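Local structure of spike glycoprotein (Bat coronavirus HKU9, 5GYQ) at residues Phe98-Pro112 with Phe145-Pro158. The protein is the coronavirus surface spike, of which this chain is the putative receptor-binding domain of S1, and probably attaches the virion to a host-cell receptor to start infection. Sequence-based numbering, arbitrary orientation.
Sequences FYGCLHAFYLNSTAP and FSYVYGLAVITLKP. With NAG (2-acetamido-2-deoxy-beta-D-glucopyranose), chain B.
Phe105 lays its ring against the backbone of Gly150 where strands 100-111 and 146-157 pair as adjacent antiparallel strands inside the five-stranded core sheet of this betacoronavirus receptor-binding domain. Its chi1 of 55° sets CG between the backbone N and the carbonyl carbon, which swings the ring across the neighbouring strand; Gly150 CA lies 3.7 Å from the ring centroid, over the face. Glycine suits the place because, with no side chain, it lets the ring come flat onto its backbone, while Gly150 N and O hydrogen-bond to Phe105 O and N.

On the face of Leu102 and Val153, toward which helix 73-81 packs, these branched side chains run side by side, Leu102 CD2 reaching Val153 CG1 at 3.7 Å. Cys101 and Ile154 share the other face, and Cys101 ties strand 100-111 to its other neighbour, edge strand 43-49, through the disulfide with Cys48. Toward one end Tyr99 crosses Leu156 at about a right angle, so that Leu156 CB sits over the phenol face.

Farther along, Tyr149 turns its edge to the face of Tyr106 in an offset edge-to-face pair, planes at 76°. Beyond them the strands part around Leu107, and a water links them, accepting from Leu107 N and donating to Val148 O. Pairing resumes with Val148 N to Ser109 O and continues to Ala111 and Ser146; there Pro112 CD makes a CH-pi contact over the face of Phe145, 3.5 Å from the ring centroid and 6° off its normal.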
ATOM      1  N   PHE A  98      -2.014 -12.980  -4.234  1.00 26.27           N
ATOM      2  CA  PHE A  98      -2.438 -11.589  -4.207  1.00 23.96           C
ATOM      3  C   PHE A  98      -3.276 -11.234  -5.429  1.00 25.84           C
ATOM      4  O   PHE A  98      -2.842 -11.414  -6.567  1.00 25.19           O
ATOM      5  CB  PHE A  98      -1.220 -10.667  -4.114  1.00 18.49           C
ATOM      6  CG  PHE A  98      -1.563  -9.204  -4.130  1.00 15.59           C
ATOM      7  CD1 PHE A  98      -2.292  -8.639  -3.098  1.00 20.23           C
ATOM      8  CD2 PHE A  98      -1.144  -8.393  -5.171  1.00 19.76           C
ATOM      9  CE1 PHE A  98      -2.606  -7.291  -3.109  1.00 16.52           C
ATOM     10  CE2 PHE A  98      -1.454  -7.046  -5.188  1.00 23.49           C
ATOM     11  CZ  PHE A  98      -2.187  -6.497  -4.156  1.00 19.76           C
ATOM     12  N   TYR A  99      -4.484 -10.747  -5.176  1.00 25.42           N
ATOM     13  CA  TYR A  99      -5.357 -10.225  -6.221  1.00 24.26           C
ATOM     14  C   TYR A  99      -5.535  -8.734  -5.983  1.00 27.63           C
ATOM     15  O   TYR A  99      -6.095  -8.325  -4.965  1.00 23.12           O
ATOM     16  CB  TYR A  99      -6.703 -10.959  -6.221  1.00 23.54           C
ATOM     17  CG  TYR A  99      -7.785 -10.331  -7.081  1.00 26.59           C
ATOM     18  CD1 TYR A  99      -7.511  -9.877  -8.364  1.00 32.82           C
ATOM     19  CD2 TYR A  99      -9.089 -10.225  -6.615  1.00 35.91           C
ATOM     20  CE1 TYR A  99      -8.504  -9.311  -9.150  1.00 38.60           C
ATOM     21  CE2 TYR A  99     -10.090  -9.665  -7.393  1.00 29.66           C
ATOM     22  CZ  TYR A  99      -9.792  -9.211  -8.660  1.00 33.90           C
ATOM     23  OH  TYR A  99     -10.782  -8.653  -9.436  1.00 38.96           O
ATOM     24  N   GLY A 100      -5.036  -7.922  -6.909  1.00 22.85           N
ATOM     25  CA  GLY A 100      -5.080  -6.483  -6.728  1.00 20.99           C
ATOM     26  C   GLY A 100      -3.950  -5.754  -7.422  1.00 22.75           C
ATOM     27  O   GLY A 100      -3.444  -6.226  -8.430  1.00 23.68           O
ATOM     28  N   CYS A 101      -3.543  -4.603  -6.891  1.00 22.30           N
ATOM     29  CA  CYS A 101      -2.538  -3.787  -7.573  1.00 20.42           C
ATOM     30  C   CYS A 101      -1.510  -3.126  -6.660  1.00 20.78           C
ATOM     31  O   CYS A 101      -1.805  -2.743  -5.530  1.00 21.08           O
ATOM     32  CB  CYS A 101      -3.228  -2.701  -8.404  1.00 26.53           C
ATOM     33  SG  CYS A 101      -4.149  -3.342  -9.817  1.00 57.37           S
ATOM     34  N   LEU A 102      -0.295  -2.999  -7.183  1.00 21.64           N
ATOM     35  CA  LEU A 102       0.777  -2.243  -6.552  1.00 24.26           C
ATOM     36  C   LEU A 102       0.954  -0.933  -7.299  1.00 28.38           C
ATOM     37  O   LEU A 102       1.322  -0.926  -8.479  1.00 23.95           O
ATOM     38  CB  LEU A 102       2.087  -3.030  -6.559  1.00 19.08           C
ATOM     39  CG  LEU A 102       2.068  -4.436  -5.968  1.00 28.31           C
ATOM     40  CD1 LEU A 102       3.433  -5.083  -6.130  1.00 24.57           C
ATOM     41  CD2 LEU A 102       1.663  -4.391  -4.507  1.00 25.53           C
ATOM     42  N   HIS A 103       0.684   0.173  -6.617  1.00 20.21           N
ATOM     43  CA  HIS A 103       0.784   1.480  -7.244  1.00 20.11           C
ATOM     44  C   HIS A 103       1.851   2.340  -6.581  1.00 19.76           C
ATOM     45  O   HIS A 103       1.650   2.879  -5.492  1.00 14.52           O
ATOM     46  CB  HIS A 103      -0.566   2.195  -7.203  1.00 24.28           C
ATOM     47  CG  HIS A 103      -0.635   3.406  -8.081  1.00 26.72           C
ATOM     48  ND1 HIS A 103      -1.784   4.145  -8.241  1.00 32.50           N
ATOM     49  CD2 HIS A 103       0.309   4.000  -8.851  1.00 28.31           C
ATOM     50  CE1 HIS A 103      -1.548   5.148  -9.070  1.00 37.19           C
ATOM     51  NE2 HIS A 103      -0.288   5.082  -9.453  1.00 35.03           N
ATOM     52  N   ALA A 104       2.989   2.464  -7.253  1.00 15.08           N
ATOM     53  CA  ALA A 104       4.065   3.325  -6.793  1.00 18.33           C
ATOM     54  C   ALA A 104       4.008   4.662  -7.518  1.00 21.83           C
ATOM     55  O   ALA A 104       3.905   4.713  -8.747  1.00 23.73           O
ATOM     56  CB  ALA A 104       5.408   2.659  -7.004  1.00 19.61           C
ATOM     57  N   PHE A 105       4.071   5.742  -6.747  1.00 24.15           N
ATOM     58  CA  PHE A 105       3.942   7.088  -7.292  1.00 24.97           C
ATOM     59  C   PHE A 105       5.021   8.011  -6.737  1.00 25.16           C
ATOM     60  O   PHE A 105       5.587   7.752  -5.674  1.00 23.52           O
ATOM     61  CB  PHE A 105       2.550   7.654  -6.995  1.00 28.17           C
ATOM     62  CG  PHE A 105       2.182   7.640  -5.534  1.00 26.36           C
ATOM     63  CD1 PHE A 105       2.399   8.754  -4.740  1.00 25.79           C
ATOM     64  CD2 PHE A 105       1.606   6.519  -4.959  1.00 24.72           C
ATOM     65  CE1 PHE A 105       2.056   8.747  -3.398  1.00 27.43           C
ATOM     66  CE2 PHE A 105       1.264   6.507  -3.619  1.00 17.78           C
ATOM     67  CZ  PHE A 105       1.489   7.623  -2.840  1.00 24.36           C
ATOM     68  N   TYR A 106       5.295   9.093  -7.460  1.00 26.88           N
ATOM     69  CA  TYR A 106       6.379  10.006  -7.108  1.00 24.80           C
ATOM     70  C   TYR A 106       6.072  10.863  -5.882  1.00 30.47           C
ATOM     71  O   TYR A 106       4.970  11.386  -5.732  1.00 30.28           O
ATOM     72  CB  TYR A 106       6.715  10.910  -8.301  1.00 31.97           C
ATOM     73  CG  TYR A 106       7.392  10.179  -9.439  1.00 26.56           C
ATOM     74  CD1 TYR A 106       8.767   9.982  -9.445  1.00 37.43           C
ATOM     75  CD2 TYR A 106       6.655   9.675 -10.501  1.00 31.93           C
ATOM     76  CE1 TYR A 106       9.391   9.308 -10.480  1.00 35.20           C
ATOM     77  CE2 TYR A 106       7.270   9.001 -11.542  1.00 32.77           C
ATOM     78  CZ  TYR A 106       8.637   8.819 -11.525  1.00 32.65           C
ATOM     79  OH  TYR A 106       9.251   8.147 -12.557  1.00 40.62           O
ATOM     80  N   LEU A 107       7.066  10.989  -5.008  1.00 35.52           N
ATOM     81  CA  LEU A 107       6.987  11.866  -3.845  1.00 36.75           C
ATOM     82  C   LEU A 107       8.009  12.986  -3.958  1.00 38.27           C
ATOM     83  O   LEU A 107       7.902  14.005  -3.272  1.00 41.55           O
ATOM     84  CB  LEU A 107       7.223  11.083  -2.551  1.00 27.79           C
ATOM     85  CG  LEU A 107       6.072  10.255  -1.987  1.00 31.01           C
ATOM     86  CD1 LEU A 107       6.538   9.485  -0.767  1.00 25.61           C
ATOM     87  CD2 LEU A 107       4.899  11.154  -1.636  1.00 28.15           C
ATOM     88  N   ASN A 108       9.001  12.776  -4.822  1.00 40.35           N
ATOM     89  CA  ASN A 108      10.101  13.719  -5.012  1.00 48.48           C
ATOM     90  C   ASN A 108      10.781  14.049  -3.690  1.00 43.88           C
ATOM     91  O   ASN A 108      11.054  15.210  -3.391  1.00 44.61           O
ATOM     92  CB  ASN A 108       9.605  15.001  -5.683  1.00 43.30           C
ATOM     93  CG  ASN A 108       8.666  14.725  -6.839  1.00 46.72           C
ATOM     94  OD1 ASN A 108       7.592  15.319  -6.935  1.00 54.42           O
ATOM     95  ND2 ASN A 108       9.062  13.813  -7.720  1.00 41.45           N
ATOM     96  N   SER A 109      11.048  13.015  -2.900  1.00 48.18           N
ATOM     97  CA  SER A 109      11.584  13.206  -1.562  1.00 38.44           C
ATOM     98  C   SER A 109      12.645  12.171  -1.210  1.00 43.45           C
ATOM     99  O   SER A 109      12.405  10.966  -1.297  1.00 38.03           O
ATOM    100  CB  SER A 109      10.453  13.154  -0.532  1.00 43.29           C
ATOM    101  OG  SER A 109      10.957  13.186   0.793  1.00 45.89           O
ATOM    102  N   THR A 110      13.825  12.650  -0.830  1.00 37.98           N
ATOM    103  CA  THR A 110      14.839  11.793  -0.227  1.00 47.25           C
ATOM    104  C   THR A 110      14.909  12.130   1.257  1.00 47.96           C
ATOM    105  O   THR A 110      15.247  13.251   1.635  1.00 43.97           O
ATOM    106  CB  THR A 110      16.224  11.962  -0.881  1.00 43.28           C
ATOM    107  OG1 THR A 110      17.033  12.829  -0.079  1.00 60.57           O
ATOM    108  CG2 THR A 110      16.095  12.527  -2.286  1.00 40.10           C
ATOM    109  N   ALA A 111      14.582  11.153   2.095  1.00 39.99           N
ATOM    110  CA  ALA A 111      14.353  11.423   3.511  1.00 33.65           C
ATOM    111  C   ALA A 111      14.770  10.234   4.374  1.00 30.13           C
ATOM    112  O   ALA A 111      15.177   9.199   3.835  1.00 26.02           O
ATOM    113  CB  ALA A 111      12.878  11.767   3.738  1.00 31.58           C
ATOM    114  N   PRO A 112      14.702  10.387   5.712  1.00 27.66           N
ATOM    115  CA  PRO A 112      14.824   9.210   6.573  1.00 26.59           C
ATOM    116  C   PRO A 112      13.911   8.078   6.116  1.00 18.01           C
ATOM    117  O   PRO A 112      12.726   8.290   5.862  1.00 19.74           O
ATOM    118  CB  PRO A 112      14.408   9.743   7.943  1.00 23.66           C
ATOM    119  CG  PRO A 112      14.882  11.153   7.930  1.00 31.88           C
ATOM    120  CD  PRO A 112      14.744  11.637   6.500  1.00 32.52           C
ATOM    121  N   PHE A 145      19.843   8.525   4.090  1.00 26.44           N
ATOM    122  CA  PHE A 145      18.490   8.820   3.651  1.00 24.47           C
ATOM    123  C   PHE A 145      18.264   8.100   2.332  1.00 29.58           C
ATOM    124  O   PHE A 145      19.223   7.748   1.641  1.00 28.61           O
ATOM    125  CB  PHE A 145      18.259  10.327   3.490  1.00 32.42           C
ATOM    126  CG  PHE A 145      18.254  11.094   4.789  1.00 34.13           C
ATOM    127  CD1 PHE A 145      18.085  12.471   4.789  1.00 34.53           C
ATOM    128  CD2 PHE A 145      18.419  10.444   6.004  1.00 29.83           C
ATOM    129  CE1 PHE A 145      18.082  13.185   5.973  1.00 35.84           C
ATOM    130  CE2 PHE A 145      18.417  11.153   7.192  1.00 38.95           C
ATOM    131  CZ  PHE A 145      18.248  12.525   7.177  1.00 38.74           C
ATOM    132  N   SER A 146      17.005   7.866   1.984  1.00 27.10           N
ATOM    133  CA  SER A 146      16.701   7.250   0.702  1.00 27.53           C
ATOM    134  C   SER A 146      15.766   8.122  -0.110  1.00 27.55           C
ATOM    135  O   SER A 146      14.858   8.745   0.443  1.00 29.77           O
ATOM    136  CB  SER A 146      16.074   5.866   0.890  1.00 26.80           C
ATOM    137  OG  SER A 146      17.028   4.839   0.693  1.00 30.18           O
ATOM    138  N   TYR A 147      16.004   8.173  -1.416  1.00 26.37           N
ATOM    139  CA  TYR A 147      15.012   8.703  -2.336  1.00 25.05           C
ATOM    140  C   TYR A 147      13.853   7.721  -2.338  1.00 25.14           C
ATOM    141  O   TYR A 147      14.054   6.510  -2.422  1.00 24.70           O
ATOM    142  CB  TYR A 147      15.583   8.891  -3.739  1.00 21.68           C
ATOM    143  CG  TYR A 147      14.534   9.243  -4.767  1.00 31.65           C
ATOM    144  CD1 TYR A 147      14.002  10.524  -4.833  1.00 33.73           C
ATOM    145  CD2 TYR A 147      14.070   8.294  -5.664  1.00 31.97           C
ATOM    146  CE1 TYR A 147      13.040  10.849  -5.769  1.00 34.01           C
ATOM    147  CE2 TYR A 147      13.112   8.610  -6.603  1.00 38.26           C
ATOM    148  CZ  TYR A 147      12.600   9.888  -6.652  1.00 35.96           C
ATOM    149  OH  TYR A 147      11.642  10.208  -7.586  1.00 49.54           O
ATOM    150  N   VAL A 148      12.638   8.240  -2.249  1.00 27.21           N
ATOM    151  CA  VAL A 148      11.511   7.403  -1.873  1.00 23.82           C
ATOM    152  C   VAL A 148      10.266   7.632  -2.729  1.00 24.36           C
ATOM    153  O   VAL A 148       9.963   8.755  -3.136  1.00 27.18           O
ATOM    154  CB  VAL A 148      11.184   7.624  -0.370  1.00 25.24           C
ATOM    155  CG1 VAL A 148       9.699   7.806  -0.134  1.00 27.39           C
ATOM    156  CG2 VAL A 148      11.737   6.478   0.462  1.00 20.66           C
ATOM    157  N   TYR A 149       9.567   6.539  -3.015  1.00 24.97           N
ATOM    158  CA  TYR A 149       8.282   6.583  -3.690  1.00 21.22           C
ATOM    159  C   TYR A 149       7.154   6.301  -2.713  1.00 27.04           C
ATOM    160  O   TYR A 149       7.349   5.623  -1.702  1.00 19.32           O
ATOM    161  CB  TYR A 149       8.231   5.568  -4.833  1.00 22.99           C
ATOM    162  CG  TYR A 149       9.313   5.751  -5.864  1.00 39.82           C
ATOM    163  CD1 TYR A 149       9.265   6.803  -6.768  1.00 37.29           C
ATOM    164  CD2 TYR A 149      10.383   4.869  -5.939  1.00 33.81           C
ATOM    165  CE1 TYR A 149      10.252   6.976  -7.713  1.00 43.90           C
ATOM    166  CE2 TYR A 149      11.376   5.035  -6.883  1.00 38.42           C
ATOM    167  CZ  TYR A 149      11.305   6.090  -7.768  1.00 46.46           C
ATOM    168  OH  TYR A 149      12.289   6.261  -8.714  1.00 56.50           O
ATOM    169  N   GLY A 150       5.975   6.828  -3.019  1.00 16.85           N
ATOM    170  CA  GLY A 150       4.771   6.440  -2.315  1.00 15.91           C
ATOM    171  C   GLY A 150       4.306   5.102  -2.856  1.00 17.42           C
ATOM    172  O   GLY A 150       4.511   4.796  -4.030  1.00 19.16           O
ATOM    173  N   LEU A 151       3.690   4.298  -2.000  1.00 17.21           N
ATOM    174  CA  LEU A 151       3.189   2.993  -2.403  1.00 11.78           C
ATOM    175  C   LEU A 151       1.816   2.729  -1.816  1.00 16.15           C
ATOM    176  O   LEU A 151       1.625   2.764  -0.589  1.00 17.43           O
ATOM    177  CB  LEU A 151       4.144   1.876  -1.978  1.00 13.07           C
ATOM    178  CG  LEU A 151       3.650   0.465  -2.325  1.00 13.93           C
ATOM    179  CD1 LEU A 151       3.647   0.254  -3.830  1.00 16.31           C
ATOM    180  CD2 LEU A 151       4.478  -0.607  -1.636  1.00 13.32           C
ATOM    181  N   ALA A 152       0.869   2.474  -2.713  1.00 16.43           N
ATOM    182  CA  ALA A 152      -0.463   2.032  -2.349  1.00 14.57           C
ATOM    183  C   ALA A 152      -0.683   0.622  -2.880  1.00 16.24           C
ATOM    184  O   ALA A 152      -0.653   0.388  -4.088  1.00 18.35           O
ATOM    185  CB  ALA A 152      -1.519   2.985  -2.894  1.00 16.65           C
ATOM    186  N   VAL A 153      -0.873  -0.317  -1.963  1.00 19.06           N
ATOM    187  CA  VAL A 153      -1.194  -1.692  -2.303  1.00 14.69           C
ATOM    188  C   VAL A 153      -2.698  -1.864  -2.228  1.00 21.10           C
ATOM    189  O   VAL A 153      -3.293  -1.770  -1.152  1.00 21.81           O
ATOM    190  CB  VAL A 153      -0.511  -2.696  -1.362  1.00 16.72           C
ATOM    191  CG1 VAL A 153      -0.851  -4.123  -1.772  1.00 15.26           C
ATOM    192  CG2 VAL A 153       0.994  -2.480  -1.359  1.00 12.03           C
ATOM    193  N   ILE A 154      -3.311  -2.092  -3.382  1.00 19.26           N
ATOM    194  CA  ILE A 154      -4.751  -2.244  -3.458  1.00 18.84           C
ATOM    195  C   ILE A 154      -5.110  -3.721  -3.532  1.00 21.78           C
ATOM    196  O   ILE A 154      -4.851  -4.373  -4.534  1.00 23.48           O
ATOM    197  CB  ILE A 154      -5.325  -1.493  -4.676  1.00 19.76           C
ATOM    198  CG1 ILE A 154      -4.819  -0.049  -4.687  1.00 26.79           C
ATOM    199  CG2 ILE A 154      -6.844  -1.527  -4.657  1.00 22.41           C
ATOM    200  CD1 ILE A 154      -5.234   0.746  -5.906  1.00 27.90           C
ATOM    201  N   THR A 155      -5.682  -4.247  -2.454  1.00 17.02           N
ATOM    202  CA  THR A 155      -6.145  -5.630  -2.410  1.00 19.07           C
ATOM    203  C   THR A 155      -7.624  -5.701  -2.750  1.00 25.69           C
ATOM    204  O   THR A 155      -8.437  -5.001  -2.154  1.00 25.14           O
ATOM    205  CB  THR A 155      -5.926  -6.269  -1.027  1.00 22.46           C
ATOM    206  OG1 THR A 155      -4.546  -6.163  -0.659  1.00 23.26           O
ATOM    207  CG2 THR A 155      -6.336  -7.734  -1.046  1.00 27.07           C
ATOM    208  N   LEU A 156      -7.969  -6.551  -3.707  1.00 25.00           N
ATOM    209  CA  LEU A 156      -9.343  -6.657  -4.169  1.00 24.05           C
ATOM    210  C   LEU A 156      -9.977  -7.971  -3.751  1.00 29.52           C
ATOM    211  O   LEU A 156      -9.309  -9.002  -3.698  1.00 33.95           O
ATOM    212  CB  LEU A 156      -9.395  -6.521  -5.689  1.00 22.93           C
ATOM    213  CG  LEU A 156      -8.750  -5.258  -6.256  1.00 23.24           C
ATOM    214  CD1 LEU A 156      -8.630  -5.364  -7.763  1.00 23.68           C
ATOM    215  CD2 LEU A 156      -9.556  -4.031  -5.859  1.00 23.91           C
ATOM    216  N   LYS A 157     -11.269  -7.930  -3.447  1.00 33.75           N
ATOM    217  CA  LYS A 157     -12.035  -9.160  -3.280  1.00 31.36           C
ATOM    218  C   LYS A 157     -13.172  -9.181  -4.292  1.00 40.16           C
ATOM    219  O   LYS A 157     -13.840  -8.167  -4.503  1.00 32.77           O
ATOM    220  CB  LYS A 157     -12.567  -9.293  -1.851  1.00 36.15           C
ATOM    221  CG  LYS A 157     -11.724 -10.213  -0.972  1.00 49.13           C
ATOM    222  CD  LYS A 157     -11.946  -9.950   0.513  1.00 57.85           C
ATOM    223  CE  LYS A 157     -13.383 -10.223   0.938  1.00 64.95           C
ATOM    224  NZ  LYS A 157     -13.635 -11.671   1.189  1.00 59.85           N
ATOM    225  N   PRO A 158     -13.385 -10.336  -4.939  1.00 44.38           N
ATOM    226  CA  PRO A 158     -14.407 -10.450  -5.984  1.00 45.06           C
ATOM    227  C   PRO A 158     -15.812 -10.182  -5.458  1.00 46.41           C
ATOM    228  O   PRO A 158     -16.113 -10.490  -4.303  1.00 40.61           O
ATOM    229  CB  PRO A 158     -14.267 -11.902  -6.458  1.00 44.85           C
ATOM    230  CG  PRO A 158     -13.619 -12.614  -5.326  1.00 48.01           C
ATOM    231  CD  PRO A 158     -12.695 -11.615  -4.701  1.00 37.97           C
TER
HETATM  232  C1  NAG B   1      16.962   1.316  -0.111  1.00 14.48           C
HETATM  233  C2  NAG B   1      18.323   1.482  -0.748  1.00 25.09           C
HETATM  234  C3  NAG B   1      19.203   0.291  -0.399  1.00 27.48           C
HETATM  235  C4  NAG B   1      19.273   0.112   1.117  1.00 19.22           C
HETATM  236  C5  NAG B   1      17.881   0.147   1.757  1.00 18.36           C
HETATM  237  C6  NAG B   1      17.941   0.254   3.263  1.00 19.28           C
HETATM  238  C7  NAG B   1      18.369   2.839  -2.789  1.00 26.32           C
HETATM  239  C8  NAG B   1      18.235   2.843  -4.282  1.00 23.01           C
HETATM  240  N2  NAG B   1      18.221   1.650  -2.188  1.00 24.07           N
HETATM  241  O3  NAG B   1      20.496   0.523  -0.939  1.00 24.26           O
HETATM  242  O4  NAG B   1      19.813  -1.166   1.443  1.00 27.74           O
HETATM  243  O5  NAG B   1      17.107   1.268   1.297  1.00 18.06           O
HETATM  244  O6  NAG B   1      16.644   0.206   3.842  1.00 20.38           O
HETATM  245  O7  NAG B   1      18.598   3.861  -2.150  1.00 21.89           O
HETATM  246  O   HOH W   1       9.609   9.937  -5.669  1.00 36.50           O